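Long-range contacts in rRNA adenine N-6-methyltransferase (Saccharopolyspora erythraea, PDB 6NVM), which dimethylates a single adenine of 23S rRNA with S-adenosyl-L-methionine as methyl donor, lowering the affinity of ribosomes for macrolide, lincosamide and streptogramin B antibiotics: residues A[72-77]-A[90-95]; A[96-101]-A[123-128]; A[135-140]-A[162-167]. One frame throughout, in Å; residues are numbered along the deposited sequence.

All three contacts belong to, or border, the seven-stranded mixed sheet of the class I methyltransferase (Rossmann-like) fold and follow one another along the chain. Contact 1 pairs strands 73-77 and 94-98; contact 2 docks the loop after strand 118-121 on the C-terminal end of 94-98; contact 3 pairs 135-140 and 159-167. Backbone bonds of E76 to T96 and Y98 join contacts 1 and 2 (centres about 15 Å apart), those of L75 contacts 1 and 3 (centres about 12 Å apart); the rings of F125 and F137 join contacts 2 and 3 (centres about 14 Å apart). E99, D124 and A140, predicted to bind S-adenosyl-L-methionine, lie at or just beyond C-terminal strand ends, consistent with the class I cofactor site.

Contact 1. Residues A[72-77]-A[90-95]; sequences LPVLEA and DRARQV
The guanidinium of R93 lies with one face against the ring of P73, whose CD sits 3.8 Å above its plane, offset toward the rim; at the edge, in plane, is CD of Q94. OE1 of Q94 receives both NE and NH2 of R93, each at 3.0 Å, a side-on grip by two nitrogens on one oxygen. NE arrives in the carbonyl plane on a lone pair, whereas NH2 stands 44° out of that plane. R93 reaches this place because its chain, extended through chi2, bends at chi3 (77°), and the proline and arginine side chains run alongside each other. NH2 also forms a salt bridge with E133.

On the face of V74 and V95, CG2 of V74 presses on CB of A92, which lies in the preceding loop, at 3.4 Å, tighter than usual, and V95 packs against V74 and on helix 83-89. The backbones pair in parallel, N of V74 donating to O of Q94 at 2.9 Å; just before it, N of R93 meets O of L72 at 3.0 Å. This is the first beta-alpha-beta crossover of the Rossmann-like fold.

The chemistry thus falls into two parts: on the partly exposed side an arginine whose guanidinium is fixed by the in-plane amide oxygen of Q94 and backed by P73, with E133 pairing its charge, and aliphatic packing inside, where OE1 of E76 is hydrogen-bonded to the hydroxyls of T85 and S97.

Contact 2. Residues A[96-101]-A[123-128]; sequences TSYEID and ADFLTA
Y98 offers a ring face to the ring edge of F125, a T-shaped pair with planes at 76° and centroids 5.4 Å apart, and so joins the C-terminal end of strand 94-98, next to the edge strand of the Rossmann-like methyltransferase sheet, to the loop that follows strand 118-121. The two side chains cross at about a right angle. CD1 of F125 does the touching: it sits 3.7 Å above the tyrosine ring, toward the rim and nearest to CD1 of Y98. F125 is turned this way with CG anti to its backbone N (chi1 178°), and its ring also meets those of W152 and F137. The tyrosine has the carbonyl oxygen of A123 at its edge, in plane, and farther out CB of A128 approaches obliquely near CE2 and OH.

Beyond the rings the side chains of I100 and D124 run alongside each other in the same direction, with CD1 of I100 3.7 Å from CB of D124. The backbone link is slight, a weak bond from N of A123 to O of E99 at 3.3 Å; the latter oxygen also accepts from ND2 of N122.

E99 and D124 are both predicted to bind S-adenosyl-L-methionine, and each carboxylate here braces its own backbone. OE2 of E99 takes N of D101 on its anti lone pair, just before helix 102-111. In D124 the carboxylate closes an Asx turn that leads into the 3-10 segment 125-127: N of L126 meets OD1 of D124 at 2.9 Å, from 52° above the carboxylate plane.

Contact 3. Residues A[135-140]-A[162-167]; sequences FAFVGA and ATMVTQ
With chi1 at 171° the ring of F137 stands anti to its own backbone N, and M164, in the conformer described here, one of two, has chi1 -70°, which sets CG anti to its carbonyl carbon; together these torsions bring CG of M164 against the edge of the phenylalanine ring. The closest side-chain pair is CE2 of F137 and CG of M164 at 3.7 Å, in the ring plane, and the two side chains cross at about a right angle. CB of A162 comes to the same ring near its edge, next to CD2. G139 lies on this face too, and the ring of F137 leans over it, CZ of F137 lying 3.8 Å from CA of G139. Helix 146-155 packs on this face through I149 and C153.

The opposite face carries V138, T163, A140 and V165, with I62 of helix 56-65 against V138, T163 and V165. The strands run almost exactly parallel, their axes 4.6 Å apart and 2° from one direction. N of T163 gives to O of F137 at 2.8 Å, N of G139 to O of T163 at 3.0 Å, and N of V165 to O of G139 at 2.9 Å, the last two nearly along the C=O axis. A water donates to O of F137 and is hydrogen-bonded to OG1 of T163, 2.8 Å away.

The segments belong to the two strands of the beta-alpha-beta unit 135-140, 146-155 and 159-167, and 135-140 ends at A140, predicted to bind S-adenosyl-L-methionine. Three backbone bonds tie the strands and one water links O of F137 to OG1 of T163, while side-chain contact is chiefly apolar: the ring of F137 packs its edge on M164 and A162, on the side that I149 and C153 of helix 146-155 cover.

Contact 1. Residues A[72-77]-A[90-95]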
# COMPACT_ATOMS: atom_id res chain seq x y z
N LEU A 72 9.42 -16.56 -6.54
CA LEU A 72 9.31 -15.14 -6.19
C LEU A 72 10.04 -14.84 -4.89
O LEU A 72 9.68 -15.41 -3.85
CB LEU A 72 7.84 -14.75 -6.06
CG LEU A 72 7.53 -13.27 -5.83
CD1 LEU A 72 7.84 -12.48 -7.09
CD2 LEU A 72 6.08 -13.09 -5.42
N PRO A 73 11.03 -13.94 -4.87
CA PRO A 73 11.67 -13.58 -3.61
C PRO A 73 10.85 -12.56 -2.82
O PRO A 73 10.04 -11.81 -3.37
CB PRO A 73 13.01 -12.98 -4.06
CG PRO A 73 12.69 -12.35 -5.38
CD PRO A 73 11.64 -13.25 -6.02
N VAL A 74 11.08 -12.55 -1.51
CA VAL A 74 10.36 -11.68 -0.58
C VAL A 74 11.37 -10.84 0.18
O VAL A 74 12.42 -11.34 0.60
CB VAL A 74 9.50 -12.50 0.41
CG1 VAL A 74 8.84 -11.59 1.45
CG2 VAL A 74 8.46 -13.31 -0.34
N LEU A 75 11.05 -9.56 0.36
CA LEU A 75 11.75 -8.71 1.32
C LEU A 75 10.83 -8.47 2.51
O LEU A 75 9.64 -8.21 2.34
CB LEU A 75 12.17 -7.37 0.69
CG LEU A 75 13.51 -7.37 -0.04
CD1 LEU A 75 13.51 -8.34 -1.20
CD2 LEU A 75 13.84 -5.96 -0.53
N GLU A 76 11.39 -8.56 3.72
CA GLU A 76 10.61 -8.39 4.94
C GLU A 76 11.23 -7.32 5.82
O GLU A 76 12.45 -7.25 5.98
CB GLU A 76 10.50 -9.71 5.74
CG GLU A 76 9.64 -9.57 6.99
CD GLU A 76 9.65 -10.80 7.88
OE1 GLU A 76 10.62 -11.59 7.80
OE2 GLU A 76 8.69 -10.98 8.65
N ALA A 77 10.37 -6.50 6.42
CA ALA A 77 10.77 -5.50 7.39
C ALA A 77 9.96 -5.70 8.67
O ALA A 77 8.83 -6.20 8.63
CB ALA A 77 10.56 -4.07 6.85
N ASP A 90 8.51 -20.77 3.65
CA ASP A 90 7.90 -22.01 3.18
C ASP A 90 7.26 -21.87 1.80
O ASP A 90 7.06 -22.88 1.12
CB ASP A 90 6.81 -22.46 4.16
CG ASP A 90 7.36 -23.10 5.41
OD1 ASP A 90 8.55 -23.48 5.42
OD2 ASP A 90 6.58 -23.25 6.38
N ARG A 91 6.92 -20.65 1.39
CA ARG A 91 6.14 -20.43 0.18
C ARG A 91 6.91 -19.71 -0.92
O ARG A 91 6.60 -19.91 -2.10
CB ARG A 91 4.89 -19.62 0.52
CG ARG A 91 3.94 -20.30 1.51
CD ARG A 91 2.95 -19.30 2.12
NE ARG A 91 1.87 -19.96 2.85
CZ ARG A 91 1.97 -20.43 4.09
NH1 ARG A 91 3.11 -20.35 4.76
NH2 ARG A 91 0.92 -21.01 4.67
N ALA A 92 7.89 -18.88 -0.57
CA ALA A 92 8.61 -18.04 -1.52
C ALA A 92 9.97 -18.65 -1.86
O ALA A 92 10.46 -19.57 -1.20
CB ALA A 92 8.79 -16.63 -0.95
N ARG A 93 10.58 -18.11 -2.91
CA ARG A 93 11.91 -18.57 -3.30
C ARG A 93 12.90 -18.36 -2.16
O ARG A 93 13.74 -19.23 -1.89
CB ARG A 93 12.38 -17.83 -4.55
CG ARG A 93 13.62 -18.44 -5.20
CD ARG A 93 14.07 -17.62 -6.40
NE ARG A 93 14.78 -16.40 -6.01
CZ ARG A 93 14.90 -15.32 -6.77
NH1 ARG A 93 14.35 -15.28 -7.98
NH2 ARG A 93 15.58 -14.27 -6.33
N GLN A 94 12.83 -17.21 -1.51
CA GLN A 94 13.74 -16.83 -0.44
C GLN A 94 13.17 -15.60 0.24
O GLN A 94 12.32 -14.89 -0.32
CB GLN A 94 15.15 -16.53 -0.98
CG GLN A 94 15.18 -15.42 -2.01
CD GLN A 94 16.53 -15.28 -2.67
OE1 GLN A 94 16.69 -15.56 -3.85
NE2 GLN A 94 17.52 -14.84 -1.90
N VAL A 95 13.62 -15.36 1.46
CA VAL A 95 13.22 -14.20 2.24
C VAL A 95 14.48 -13.46 2.68
O VAL A 95 15.41 -14.07 3.22
CB VAL A 95 12.37 -14.58 3.47
CG1 VAL A 95 11.94 -13.32 4.22
CG2 VAL A 95 11.17 -15.41 3.06

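Contact 2. Residues A[96-101]-A[123-128]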
# COMPACT_ATOMS: atom_id res chain seq x y z
N THR A 96 14.50 -12.16 2.43
CA THR A 96 15.53 -11.27 2.95
C THR A 96 14.86 -10.40 4.00
O THR A 96 14.01 -9.57 3.67
CB THR A 96 16.16 -10.44 1.83
OG1 THR A 96 16.63 -11.32 0.80
CG2 THR A 96 17.32 -9.62 2.36
N SER A 97 15.27 -10.58 5.25
CA SER A 97 14.60 -9.99 6.41
C SER A 97 15.51 -8.93 7.03
O SER A 97 16.64 -9.24 7.42
CB SER A 97 14.27 -11.09 7.42
OG SER A 97 13.58 -10.57 8.53
N TYR A 98 15.00 -7.71 7.13
CA TYR A 98 15.78 -6.58 7.62
C TYR A 98 15.55 -6.36 9.11
O TYR A 98 14.40 -6.21 9.55
CB TYR A 98 15.43 -5.32 6.83
CG TYR A 98 16.04 -5.34 5.45
CD1 TYR A 98 15.46 -6.10 4.44
CD2 TYR A 98 17.20 -4.64 5.17
CE1 TYR A 98 16.03 -6.15 3.18
CE2 TYR A 98 17.78 -4.68 3.91
CZ TYR A 98 17.18 -5.43 2.92
OH TYR A 98 17.73 -5.49 1.67
N GLU A 99 16.64 -6.31 9.87
CA GLU A 99 16.59 -6.00 11.29
C GLU A 99 17.65 -4.95 11.58
O GLU A 99 18.84 -5.21 11.44
CB GLU A 99 16.81 -7.25 12.14
CG GLU A 99 16.95 -6.98 13.62
CD GLU A 99 15.85 -6.08 14.14
OE1 GLU A 99 14.67 -6.47 14.03
OE2 GLU A 99 16.16 -4.98 14.65
N ILE A 100 17.21 -3.75 11.99
CA ILE A 100 18.14 -2.64 12.14
C ILE A 100 19.03 -2.80 13.37
O ILE A 100 20.16 -2.30 13.39
CB ILE A 100 17.37 -1.31 12.18
CG1 ILE A 100 18.32 -0.13 11.98
CG2 ILE A 100 16.60 -1.17 13.49
CD1 ILE A 100 17.62 1.21 11.79
N ASP A 101 18.55 -3.48 14.41
CA ASP A 101 19.30 -3.61 15.66
C ASP A 101 20.33 -4.73 15.55
O ASP A 101 19.95 -5.88 15.31
CB ASP A 101 18.36 -3.87 16.83
CG ASP A 101 19.08 -3.86 18.17
OD1 ASP A 101 19.79 -4.83 18.49
OD2 ASP A 101 18.94 -2.86 18.91
N ALA A 123 20.34 -3.92 8.78
CA ALA A 123 20.30 -2.62 8.13
C ALA A 123 18.91 -2.03 8.27
O ALA A 123 17.94 -2.73 8.57
CB ALA A 123 20.66 -2.73 6.64
N ASP A 124 18.84 -0.72 8.04
CA ASP A 124 17.59 0.02 7.96
C ASP A 124 16.92 -0.24 6.61
O ASP A 124 17.47 0.12 5.56
CB ASP A 124 17.88 1.51 8.15
CG ASP A 124 16.64 2.38 8.17
OD1 ASP A 124 15.52 1.90 7.88
OD2 ASP A 124 16.80 3.57 8.49
N PHE A 125 15.73 -0.85 6.64
CA PHE A 125 15.04 -1.18 5.40
C PHE A 125 14.79 0.06 4.55
O PHE A 125 14.74 -0.04 3.32
CB PHE A 125 13.71 -1.87 5.69
CG PHE A 125 12.93 -2.18 4.44
CD1 PHE A 125 13.27 -3.25 3.65
CD2 PHE A 125 11.90 -1.36 4.04
CE1 PHE A 125 12.58 -3.53 2.48
CE2 PHE A 125 11.19 -1.63 2.87
CZ PHE A 125 11.53 -2.71 2.09
N LEU A 126 14.61 1.22 5.18
CA LEU A 126 14.18 2.39 4.43
C LEU A 126 15.23 2.90 3.46
O LEU A 126 14.89 3.63 2.53
CB LEU A 126 13.77 3.50 5.40
CG LEU A 126 12.35 3.35 5.96
CD1 LEU A 126 12.09 4.41 7.03
CD2 LEU A 126 11.31 3.47 4.84
N THR A 127 16.50 2.53 3.65
CA THR A 127 17.56 2.89 2.72
C THR A 127 17.98 1.73 1.83
O THR A 127 18.97 1.85 1.09
CB THR A 127 18.79 3.41 3.48
OG1 THR A 127 19.32 2.37 4.31
CG2 THR A 127 18.42 4.61 4.34
N ALA A 128 17.25 0.61 1.87
CA ALA A 128 17.55 -0.53 1.02
C ALA A 128 17.05 -0.29 -0.40
O ALA A 128 16.05 0.38 -0.63
CB ALA A 128 16.92 -1.80 1.59

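Contact 3. Residues A[135-140]-A[162-167]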
# COMPACT_ATOMS: atom_id res chain seq x y z
N PHE A 135 9.35 -9.13 -7.12
CA PHE A 135 9.47 -9.51 -5.72
C PHE A 135 8.21 -9.07 -4.99
O PHE A 135 7.39 -8.32 -5.53
CB PHE A 135 10.71 -8.89 -5.08
CG PHE A 135 10.56 -7.42 -4.77
CD1 PHE A 135 10.67 -6.48 -5.78
CD2 PHE A 135 10.31 -6.99 -3.48
CE1 PHE A 135 10.52 -5.12 -5.51
CE2 PHE A 135 10.17 -5.63 -3.20
CZ PHE A 135 10.28 -4.70 -4.22
N ALA A 136 8.07 -9.55 -3.76
CA ALA A 136 7.00 -9.14 -2.87
C ALA A 136 7.60 -8.58 -1.59
O ALA A 136 8.67 -9.00 -1.15
CB ALA A 136 6.07 -10.31 -2.54
N PHE A 137 6.90 -7.61 -1.00
CA PHE A 137 7.27 -7.06 0.29
C PHE A 137 6.24 -7.49 1.32
O PHE A 137 5.03 -7.46 1.05
CB PHE A 137 7.33 -5.53 0.26
CG PHE A 137 7.48 -4.92 1.62
CD1 PHE A 137 8.73 -4.82 2.22
CD2 PHE A 137 6.38 -4.46 2.32
CE1 PHE A 137 8.88 -4.27 3.47
CE2 PHE A 137 6.52 -3.90 3.58
CZ PHE A 137 7.78 -3.81 4.16
N VAL A 138 6.71 -7.88 2.50
CA VAL A 138 5.86 -8.16 3.65
C VAL A 138 6.45 -7.44 4.85
O VAL A 138 7.67 -7.46 5.05
CB VAL A 138 5.74 -9.67 3.93
CG1 VAL A 138 4.88 -9.93 5.16
CG2 VAL A 138 5.18 -10.39 2.73
N GLY A 139 5.61 -6.81 5.67
CA GLY A 139 6.14 -6.07 6.79
C GLY A 139 5.13 -5.80 7.88
O GLY A 139 3.94 -5.60 7.62
N ALA A 140 5.63 -5.80 9.11
CA ALA A 140 4.92 -5.25 10.27
C ALA A 140 5.57 -3.91 10.55
O ALA A 140 6.74 -3.84 10.93
CB ALA A 140 5.02 -6.18 11.48
N ALA A 162 2.63 -5.83 -1.92
CA ALA A 162 3.15 -5.39 -0.63
C ALA A 162 2.06 -5.67 0.39
O ALA A 162 0.95 -5.15 0.27
CB ALA A 162 3.53 -3.91 -0.64
N THR A 163 2.38 -6.50 1.38
CA THR A 163 1.44 -6.88 2.42
C THR A 163 1.96 -6.31 3.73
O THR A 163 3.10 -6.60 4.12
CB THR A 163 1.30 -8.40 2.49
OG1 THR A 163 0.85 -8.89 1.22
CG2 THR A 163 0.30 -8.82 3.56
N MET A 164 1.14 -5.52 4.41
CA MET A 164 1.60 -4.74 5.55
C MET A 164 0.60 -4.83 6.69
O MET A 164 -0.61 -4.77 6.47
CB MET A 164 1.81 -3.27 5.16
CG MET A 164 2.99 -3.05 4.25
SD MET A 164 2.99 -1.40 3.53
CE MET A 164 1.68 -1.56 2.32
N VAL A 165 1.13 -4.96 7.90
CA VAL A 165 0.36 -4.79 9.12
C VAL A 165 0.60 -3.36 9.59
O VAL A 165 1.75 -2.98 9.86
CB VAL A 165 0.78 -5.80 10.20
CG1 VAL A 165 -0.02 -5.58 11.48
CG2 VAL A 165 0.61 -7.21 9.69
N THR A 166 -0.47 -2.57 9.65
CA THR A 166 -0.40 -1.17 10.04
C THR A 166 -1.43 -0.89 11.12
O THR A 166 -2.24 -1.75 11.47
CB THR A 166 -0.64 -0.24 8.83
OG1 THR A 166 -2.02 -0.31 8.44
CG2 THR A 166 0.24 -0.65 7.66
N GLN A 167 -1.43 0.34 11.63
CA GLN A 167 -2.54 0.76 12.47
C GLN A 167 -3.83 0.70 11.67
O GLN A 167 -3.84 0.87 10.44
CB GLN A 167 -2.31 2.18 13.00
CG GLN A 167 -1.24 2.26 14.08
CD GLN A 167 -1.21 3.60 14.78
OE1 GLN A 167 -1.84 4.56 14.33
NE2 GLN A 167 -0.47 3.68 15.88
O HOH W 1 3.16 -9.21 -0.24